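Local coordinates for cell death abnormality protein 2 (Caenorhabditis elegans, PDB 3QWX), which acts as a Crk-family signalling adaptor, here its SH2 and first SH3 domains, that binds CED-5 and is required for cell-corpse engulfment and cell migration, at residues D7-W11 against D91-L95; L51-E55 against L104-L109; V122-K126 against F137-R142. All coordinates share one frame; numbering follows the deposited sequence.

Interaction 1: D7-W11 against D91-L95; sequences DPFEW and DIPAL
Two prolines, two aromatic rings and an isoleucine make this contact without one hydrogen bond across it: P93, in the first turn of helix 92-98 of the SH2 domain, is met by P8, F9 and W11 of the short 3-10 segment before strand 15-16. P8 and P93 mark the closest approach of the backbones, 4.5 Å from CA to CA, and their CB atoms lie 4.0 Å apart. The side chains of F9 and P93 cross at about a right angle, with CB of P93 over one face of the F9 ring, 4.0 Å from its centroid and 28° off the normal.

W11 reaches deeper. Its CG occupies the position between backbone N and carbonyl carbon (chi1 66°), which turns the indole broadside to I92. CG2 of I92 lies almost straight above the five-membered ring of W11, 3.8 Å from its centroid, a CH-pi contact, while CD1 of I92 lies above the rim of the six-membered ring, nearest to CZ2 of W11 (3.8 Å). CG of P93 approaches the same indole at its edge. W11 and I92 also both pack on M40 of strand 37-42, and W11 meets Y49 edge-to-face, so the pair joins the N-terminal segment and the helix to the central sheet.

Each segment also has an aspartate bonded to its own backbone. D7 closes an Asx turn, F9 N meeting D7 OD1 from above the carboxylate plane. At the N-cap of the helix, D91 OD1 accepts from A94 N at 2.7 Å, the donor lying nearly in line with the C-O bond.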
loop_
_atom_site.group_PDB
_atom_site.type_symbol
_atom_site.label_atom_id
_atom_site.label_comp_id
_atom_site.label_asym_id
_atom_site.label_seq_id
_atom_site.Cartn_x
_atom_site.Cartn_y
_atom_site.Cartn_z
ATOM N N ASP A 7 10.810 -2.865 -3.438
ATOM C CA ASP A 7 11.635 -1.668 -3.439
ATOM C C ASP A 7 11.076 -0.704 -2.394
ATOM O O ASP A 7 9.966 -0.184 -2.559
ATOM C CB ASP A 7 11.638 -1.040 -4.836
ATOM C CG ASP A 7 12.490 0.222 -4.917
ATOM O OD1 ASP A 7 13.023 0.663 -3.873
ATOM O OD2 ASP A 7 12.619 0.775 -6.035
ATOM N N PRO A 8 11.832 -0.492 -1.300
ATOM C CA PRO A 8 11.406 0.353 -0.176
ATOM C C PRO A 8 11.090 1.770 -0.620
ATOM O O PRO A 8 10.214 2.401 -0.044
ATOM C CB PRO A 8 12.645 0.365 0.744
ATOM C CG PRO A 8 13.374 -0.855 0.406
ATOM C CD PRO A 8 13.175 -1.060 -1.070
ATOM N N PHE A 9 11.795 2.271 -1.633
ATOM C CA PHE A 9 11.537 3.627 -2.114
ATOM C C PHE A 9 10.171 3.763 -2.801
ATOM O O PHE A 9 9.602 4.854 -2.880
ATOM C CB PHE A 9 12.684 4.127 -2.999
ATOM C CG PHE A 9 13.970 4.306 -2.239
ATOM C CD1 PHE A 9 14.144 5.395 -1.399
ATOM C CD2 PHE A 9 14.976 3.359 -2.317
ATOM C CE1 PHE A 9 15.328 5.542 -0.667
ATOM C CE2 PHE A 9 16.159 3.502 -1.588
ATOM C CZ PHE A 9 16.321 4.593 -0.763
ATOM N N GLU A 10 9.636 2.643 -3.263
ATOM C CA GLU A 10 8.347 2.645 -3.959
ATOM C C GLU A 10 7.181 2.219 -3.062
ATOM O O GLU A 10 6.209 1.606 -3.524
ATOM C CB GLU A 10 8.430 1.761 -5.197
ATOM C CG GLU A 10 9.421 2.287 -6.227
ATOM C CD GLU A 10 9.139 3.734 -6.619
ATOM O OE1 GLU A 10 7.946 4.087 -6.801
ATOM O OE2 GLU A 10 10.110 4.519 -6.739
ATOM N N TRP A 11 7.261 2.582 -1.786
ATOM C CA TRP A 11 6.275 2.139 -0.801
ATOM C C TRP A 11 4.862 2.685 -1.024
ATOM O O TRP A 11 3.883 2.106 -0.542
ATOM C CB TRP A 11 6.748 2.462 0.617
ATOM C CG TRP A 11 6.841 3.924 0.931
ATOM C CD1 TRP A 11 7.961 4.703 0.876
ATOM C CD2 TRP A 11 5.776 4.783 1.364
ATOM N NE1 TRP A 11 7.662 5.990 1.253
ATOM C CE2 TRP A 11 6.326 6.067 1.548
ATOM C CE3 TRP A 11 4.409 4.592 1.609
ATOM C CZ2 TRP A 11 5.552 7.161 1.965
ATOM C CZ3 TRP A 11 3.646 5.679 2.025
ATOM C CH2 TRP A 11 4.218 6.942 2.198
ATOM N N ASP A 91 14.047 7.812 7.257
ATOM C CA ASP A 91 12.857 7.887 6.415
ATOM C C ASP A 91 12.124 6.536 6.384
ATOM O O ASP A 91 12.579 5.553 6.981
ATOM C CB ASP A 91 13.216 8.380 4.994
ATOM C CG ASP A 91 14.349 7.553 4.323
ATOM O OD1 ASP A 91 14.487 6.335 4.576
ATOM O OD2 ASP A 91 15.101 8.128 3.508
ATOM N N ILE A 92 10.983 6.501 5.706
ATOM C CA ILE A 92 10.198 5.281 5.588
ATOM C C ILE A 92 10.905 4.195 4.747
ATOM O O ILE A 92 10.817 3.013 5.062
ATOM C CB ILE A 92 8.754 5.580 5.061
ATOM C CG1 ILE A 92 7.951 6.357 6.117
ATOM C CG2 ILE A 92 8.033 4.292 4.685
ATOM C CD1 ILE A 92 6.634 6.960 5.607
ATOM N N PRO A 93 11.606 4.583 3.667
ATOM C CA PRO A 93 12.290 3.490 2.963
ATOM C C PRO A 93 13.373 2.830 3.821
ATOM O O PRO A 93 13.542 1.602 3.771
ATOM C CB PRO A 93 12.877 4.186 1.729
ATOM C CG PRO A 93 11.900 5.359 1.486
ATOM C CD PRO A 93 11.616 5.837 2.889
ATOM N N ALA A 94 14.085 3.633 4.606
ATOM C CA ALA A 94 15.107 3.110 5.496
ATOM C C ALA A 94 14.482 2.151 6.508
ATOM O O ALA A 94 15.030 1.085 6.783
ATOM C CB ALA A 94 15.839 4.245 6.202
ATOM N N LEU A 95 13.321 2.529 7.045
ATOM C CA LEU A 95 12.586 1.690 7.987
ATOM C C LEU A 95 12.200 0.369 7.342
ATOM O O LEU A 95 12.396 -0.686 7.927
ATOM C CB LEU A 95 11.327 2.417 8.489
ATOM C CG LEU A 95 10.358 1.728 9.468
ATOM C CD1 LEU A 95 9.536 2.749 10.241
ATOM C CD2 LEU A 95 9.449 0.720 8.762
#

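Interaction 2: L51-E55 against L104-L109; sequences LTVRE and LTEASL
With CG placed anti to the carbonyl carbon (chi1 -67°) and the chain extended beyond it (chi2 -166°), E55 sends its carboxylate from just past the end of strand 49-54 into the curl of backbone at 104-107. There the single oxygen OE1 of E55 gathers three successive amides of this SH2-domain loop. A107 N, at 2.9 Å, uses the anti lone pair of OE1. E106 N, the shortest of the three at 2.8 Å from OE1, comes in on the anti side too, but 31° out of the carboxylate plane. T105 N takes the syn lone pair, 3.0 Å from OE1. All three bonds are moderately bent, and together they fix the rotation of the carboxylate and satisfy three neighbouring N-H groups. Three donors on one oxygen would be expected to favour the ionised form of E55. The other oxygen, OE2, is hydrogen-bonded to Y65 OH, which is also bonded to T105 OG1.

Beside these polar bonds lies an apolar patch. CG2 of V53, anti to its carbonyl carbon, touches CD1 of L104 and CD2 of L109, each at 3.8 Å, and both leucines cross the valine at about a right angle. L51 CD2 completes the cluster against L104 CD1, at 4.0 Å.

The cluster continues onto F38 of strand 37-42, which L51, V53 and L109 all touch; on the other flank of strand 49-54, L104 packs on Y65. The loop thus packs on part of one face of the sheet, over strands 37-42, 49-54 and 62-69, on its way from helix 92-98 to strand 111-112.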
loop_
_atom_site.group_PDB
_atom_site.type_symbol
_atom_site.label_atom_id
_atom_site.label_comp_id
_atom_site.label_asym_id
_atom_site.label_seq_id
_atom_site.Cartn_x
_atom_site.Cartn_y
_atom_site.Cartn_z
ATOM N N LEU A 51 1.808 0.024 9.535
ATOM C CA LEU A 51 2.332 -1.105 8.802
ATOM C C LEU A 51 1.622 -2.338 9.345
ATOM O O LEU A 51 1.695 -2.612 10.541
ATOM C CB LEU A 51 3.844 -1.214 9.050
ATOM C CG LEU A 51 4.617 -2.386 8.454
ATOM C CD1 LEU A 51 4.649 -2.333 6.925
ATOM C CD2 LEU A 51 6.026 -2.399 9.016
ATOM N N THR A 52 0.948 -3.075 8.469
ATOM C CA THR A 52 0.249 -4.316 8.839
ATOM C C THR A 52 0.914 -5.525 8.160
ATOM O O THR A 52 1.127 -5.517 6.946
ATOM C CB THR A 52 -1.277 -4.258 8.469
ATOM O OG1 THR A 52 -1.874 -3.104 9.071
ATOM C CG2 THR A 52 -2.015 -5.504 8.963
ATOM N N VAL A 53 1.240 -6.549 8.955
ATOM C CA VAL A 53 2.062 -7.678 8.514
ATOM C C VAL A 53 1.502 -9.034 8.979
ATOM O O VAL A 53 1.083 -9.182 10.122
ATOM C CB VAL A 53 3.526 -7.564 9.046
ATOM C CG1 VAL A 53 4.468 -8.466 8.257
ATOM C CG2 VAL A 53 4.018 -6.137 8.990
ATOM N N ARG A 54 1.501 -10.015 8.085
ATOM C CA ARG A 54 1.219 -11.404 8.458
ATOM C C ARG A 54 2.530 -11.996 8.971
ATOM O O ARG A 54 3.492 -12.139 8.209
ATOM C CB ARG A 54 0.741 -12.184 7.232
ATOM C CG ARG A 54 0.534 -13.680 7.447
ATOM C CD ARG A 54 -0.548 -13.990 8.467
ATOM N NE ARG A 54 -0.905 -15.410 8.425
ATOM C CZ ARG A 54 -1.832 -15.922 7.611
ATOM N NH1 ARG A 54 -2.501 -15.123 6.788
ATOM N NH2 ARG A 54 -2.102 -17.226 7.626
ATOM N N GLU A 55 2.579 -12.303 10.263
ATOM C CA GLU A 55 3.836 -12.699 10.902
ATOM C C GLU A 55 3.813 -14.130 11.423
ATOM O O GLU A 55 4.847 -14.688 11.789
ATOM C CB GLU A 55 4.200 -11.720 12.027
ATOM C CG GLU A 55 4.538 -10.326 11.497
ATOM C CD GLU A 55 5.220 -9.448 12.513
ATOM O OE1 GLU A 55 6.288 -9.839 13.042
ATOM O OE2 GLU A 55 4.694 -8.356 12.777
ATOM N N LEU A 104 10.112 -7.754 12.962
ATOM C CA LEU A 104 9.320 -6.807 13.719
ATOM C C LEU A 104 8.980 -7.467 15.044
ATOM O O LEU A 104 9.498 -7.088 16.089
ATOM C CB LEU A 104 8.064 -6.418 12.935
ATOM C CG LEU A 104 8.430 -5.593 11.699
ATOM C CD1 LEU A 104 7.510 -5.861 10.504
ATOM C CD2 LEU A 104 8.452 -4.120 12.075
ATOM N N THR A 105 8.128 -8.479 14.988
ATOM C CA THR A 105 7.740 -9.218 16.186
ATOM C C THR A 105 8.128 -10.674 16.004
ATOM O O THR A 105 8.982 -11.202 16.728
ATOM C CB THR A 105 6.217 -9.079 16.468
ATOM O OG1 THR A 105 5.958 -7.767 16.979
ATOM C CG2 THR A 105 5.763 -10.106 17.495
ATOM N N GLU A 106 7.527 -11.315 15.009
ATOM C CA GLU A 106 7.853 -12.697 14.693
ATOM C C GLU A 106 8.427 -12.877 13.291
ATOM O O GLU A 106 9.048 -13.896 13.014
ATOM C CB GLU A 106 6.633 -13.603 14.873
ATOM C CG GLU A 106 6.142 -13.730 16.314
ATOM C CD GLU A 106 7.154 -14.412 17.222
ATOM O OE1 GLU A 106 7.947 -15.231 16.721
ATOM O OE2 GLU A 106 7.157 -14.129 18.439
ATOM N N ALA A 107 8.221 -11.900 12.404
ATOM C CA ALA A 107 8.681 -12.048 11.018
ATOM C C ALA A 107 9.224 -10.762 10.385
ATOM O O ALA A 107 8.992 -9.662 10.872
ATOM C CB ALA A 107 7.573 -12.642 10.145
ATOM N N SER A 108 9.954 -10.927 9.288
ATOM C CA SER A 108 10.432 -9.805 8.492
ATOM C C SER A 108 9.468 -9.487 7.345
ATOM O O SER A 108 8.598 -10.284 7.020
ATOM C CB SER A 108 11.799 -10.126 7.917
ATOM O OG SER A 108 12.791 -10.005 8.912
ATOM N N LEU A 109 9.647 -8.323 6.733
ATOM C CA LEU A 109 8.912 -7.927 5.536
ATOM C C LEU A 109 9.463 -8.646 4.304
ATOM O O LEU A 109 10.634 -8.495 3.987
ATOM C CB LEU A 109 9.050 -6.414 5.338
ATOM C CG LEU A 109 8.612 -5.538 6.515
ATOM C CD1 LEU A 109 8.729 -4.071 6.126
ATOM C CD2 LEU A 109 7.175 -5.889 6.934
#

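Interaction 3: V122-K126 against F137-R142; sequences VGTFK and FEQGER
G123 and the turn at 138-141 meet through paired backbone bonds at the base of the SH3 domain's RT loop: G123 N donates to E141 O at 2.9 Å, and G140 N to G123 O at 2.7 Å. A third bond comes from the extended Q139, which, its CG anti to the backbone N (chi1 178°), lays NE2 2.6 Å from T124 O; the bond is nearly straight at 176° and lies in the amide plane of Q139, yet it reaches the T124 carbonyl from above that carbonyl's plane. One strand residue pair extends the contact, V122 with R142, antiparallel and non-hydrogen-bonded.

Against the backbone of 123-125, F137 brings CE2 within 3.6 Å of G123 CA and 3.3 Å of F125 O. G123, with no side chain, lets the F137 ring and E138 O come close to its CA.

Next outward is the diverging turn, type II from E138 to E141, closed by E141 N to E138 O and held again by E141 OE1, which accepts from E138 N at 2.9 Å. G140 takes its left-handed position (phi 86°).

In the five-stranded SH3 sheet, strand 119-123 lies between 142-147 and 171-173, and this contact forms where strands 119-123 and 142-147 separate into the RT loop. F137 packs on V171 and Y170, T124 on Q172, and R142 NH1 forms a salt bridge with E144 OE2.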
loop_
_atom_site.group_PDB
_atom_site.type_symbol
_atom_site.label_atom_id
_atom_site.label_comp_id
_atom_site.label_asym_id
_atom_site.label_seq_id
_atom_site.Cartn_x
_atom_site.Cartn_y
_atom_site.Cartn_z
ATOM N N VAL A 122 -8.178 -2.062 -21.167
ATOM C CA VAL A 122 -7.357 -1.009 -21.745
ATOM C C VAL A 122 -8.149 0.291 -21.784
ATOM O O VAL A 122 -9.373 0.280 -21.974
ATOM C CB VAL A 122 -6.827 -1.362 -23.169
ATOM C CG1 VAL A 122 -6.047 -2.671 -23.133
ATOM C CG2 VAL A 122 -7.968 -1.444 -24.163
ATOM N N GLY A 123 -7.441 1.404 -21.599
ATOM C CA GLY A 123 -8.050 2.719 -21.639
ATOM C C GLY A 123 -8.614 2.983 -23.023
ATOM O O GLY A 123 -7.922 2.803 -24.023
ATOM N N THR A 124 -9.876 3.384 -23.091
ATOM C CA THR A 124 -10.501 3.674 -24.384
ATOM C C THR A 124 -10.412 5.177 -24.678
ATOM O O THR A 124 -10.520 5.614 -25.825
ATOM C CB THR A 124 -11.965 3.211 -24.440
ATOM O OG1 THR A 124 -12.701 3.835 -23.385
ATOM C CG2 THR A 124 -12.059 1.701 -24.291
ATOM N N PHE A 125 -10.216 5.960 -23.623
ATOM C CA PHE A 125 -9.987 7.391 -23.746
ATOM C C PHE A 125 -8.921 7.770 -22.722
ATOM O O PHE A 125 -8.664 7.022 -21.778
ATOM C CB PHE A 125 -11.277 8.182 -23.479
ATOM C CG PHE A 125 -12.437 7.796 -24.369
ATOM C CD1 PHE A 125 -13.365 6.856 -23.951
ATOM C CD2 PHE A 125 -12.598 8.384 -25.618
ATOM C CE1 PHE A 125 -14.425 6.493 -24.764
ATOM C CE2 PHE A 125 -13.653 8.028 -26.438
ATOM C CZ PHE A 125 -14.570 7.078 -26.011
ATOM N N LYS A 126 -8.291 8.923 -22.905
ATOM C CA LYS A 126 -7.347 9.412 -21.911
ATOM C C LYS A 126 -8.100 9.908 -20.670
ATOM O O LYS A 126 -9.181 10.488 -20.770
ATOM C CB LYS A 126 -6.450 10.518 -22.489
ATOM C CG LYS A 126 -6.850 11.920 -22.068
ATOM C CD LYS A 126 -5.846 12.969 -22.531
ATOM C CE LYS A 126 -6.532 14.328 -22.672
ATOM N NZ LYS A 126 -5.624 15.394 -23.202
ATOM N N PHE A 137 -4.687 7.834 -16.616
ATOM C CA PHE A 137 -4.109 6.900 -17.569
ATOM C C PHE A 137 -4.226 7.410 -18.995
ATOM O O PHE A 137 -4.961 8.370 -19.280
ATOM C CB PHE A 137 -4.724 5.496 -17.437
ATOM C CG PHE A 137 -6.217 5.457 -17.601
ATOM C CD1 PHE A 137 -7.050 5.578 -16.500
ATOM C CD2 PHE A 137 -6.787 5.266 -18.848
ATOM C CE1 PHE A 137 -8.422 5.536 -16.641
ATOM C CE2 PHE A 137 -8.168 5.229 -19.004
ATOM C CZ PHE A 137 -8.985 5.359 -17.905
ATOM N N GLU A 138 -3.499 6.750 -19.887
ATOM C CA GLU A 138 -3.454 7.131 -21.294
ATOM C C GLU A 138 -4.430 6.272 -22.100
ATOM O O GLU A 138 -4.798 5.180 -21.676
ATOM C CB GLU A 138 -2.026 6.975 -21.834
ATOM C CG GLU A 138 -0.998 7.947 -21.219
ATOM C CD GLU A 138 0.421 7.647 -21.664
ATOM O OE1 GLU A 138 0.613 7.387 -22.866
ATOM O OE2 GLU A 138 1.345 7.648 -20.819
ATOM N N GLN A 139 -4.866 6.765 -23.254
ATOM C CA GLN A 139 -5.704 5.949 -24.113
ATOM C C GLN A 139 -4.847 4.781 -24.564
ATOM O O GLN A 139 -3.689 4.968 -24.923
ATOM C CB GLN A 139 -6.179 6.726 -25.334
ATOM C CG GLN A 139 -7.019 5.888 -26.288
ATOM C CD GLN A 139 -7.557 6.711 -27.435
ATOM O OE1 GLN A 139 -6.789 7.265 -28.222
ATOM N NE2 GLN A 139 -8.885 6.813 -27.527
ATOM N N GLY A 140 -5.418 3.582 -24.530
ATOM C CA GLY A 140 -4.692 2.385 -24.919
ATOM C C GLY A 140 -3.885 1.765 -23.791
ATOM O O GLY A 140 -3.282 0.711 -23.974
ATOM N N GLU A 141 -3.872 2.401 -22.621
ATOM C CA GLU A 141 -3.061 1.897 -21.512
ATOM C C GLU A 141 -3.681 0.681 -20.831
ATOM O O GLU A 141 -4.878 0.662 -20.545
ATOM C CB GLU A 141 -2.771 2.996 -20.481
ATOM C CG GLU A 141 -1.837 2.534 -19.352
ATOM C CD GLU A 141 -1.433 3.659 -18.414
ATOM O OE1 GLU A 141 -1.636 4.844 -18.760
ATOM O OE2 GLU A 141 -0.920 3.357 -17.316
ATOM N N ARG A 142 -2.849 -0.324 -20.561
ATOM C CA ARG A 142 -3.301 -1.568 -19.936
ATOM C C ARG A 142 -3.435 -1.406 -18.424
ATOM O O ARG A 142 -2.519 -0.947 -17.763
ATOM C CB ARG A 142 -2.317 -2.699 -20.260
ATOM C CG ARG A 142 -2.682 -4.057 -19.665
ATOM C CD ARG A 142 -1.519 -5.054 -19.815
ATOM N NE ARG A 142 -1.842 -6.406 -19.342
ATOM C CZ ARG A 142 -1.854 -6.788 -18.064
ATOM N NH1 ARG A 142 -1.590 -5.919 -17.096
ATOM N NH2 ARG A 142 -2.139 -8.051 -17.750
#

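From the N terminus, the 3-10 segment at 7-11 packs on helix 92-98 some 80 residues later, so interaction 1 closes a loop around most of the SH2 domain. Interaction 2 opens inside that loop, on strand 49-54, and closes after it, at 104-109: the two cross, their centres about 15 Å apart and their nearest atoms about 5 Å apart without touching. Together they join the N-terminal segment, the central sheet, helix 92-98 and the loop that follows it. Interaction 3 comes later in series, closing a short loop within the SH3 domain. Its centre is about 37 Å from that of interaction 2, across the centre of the chain.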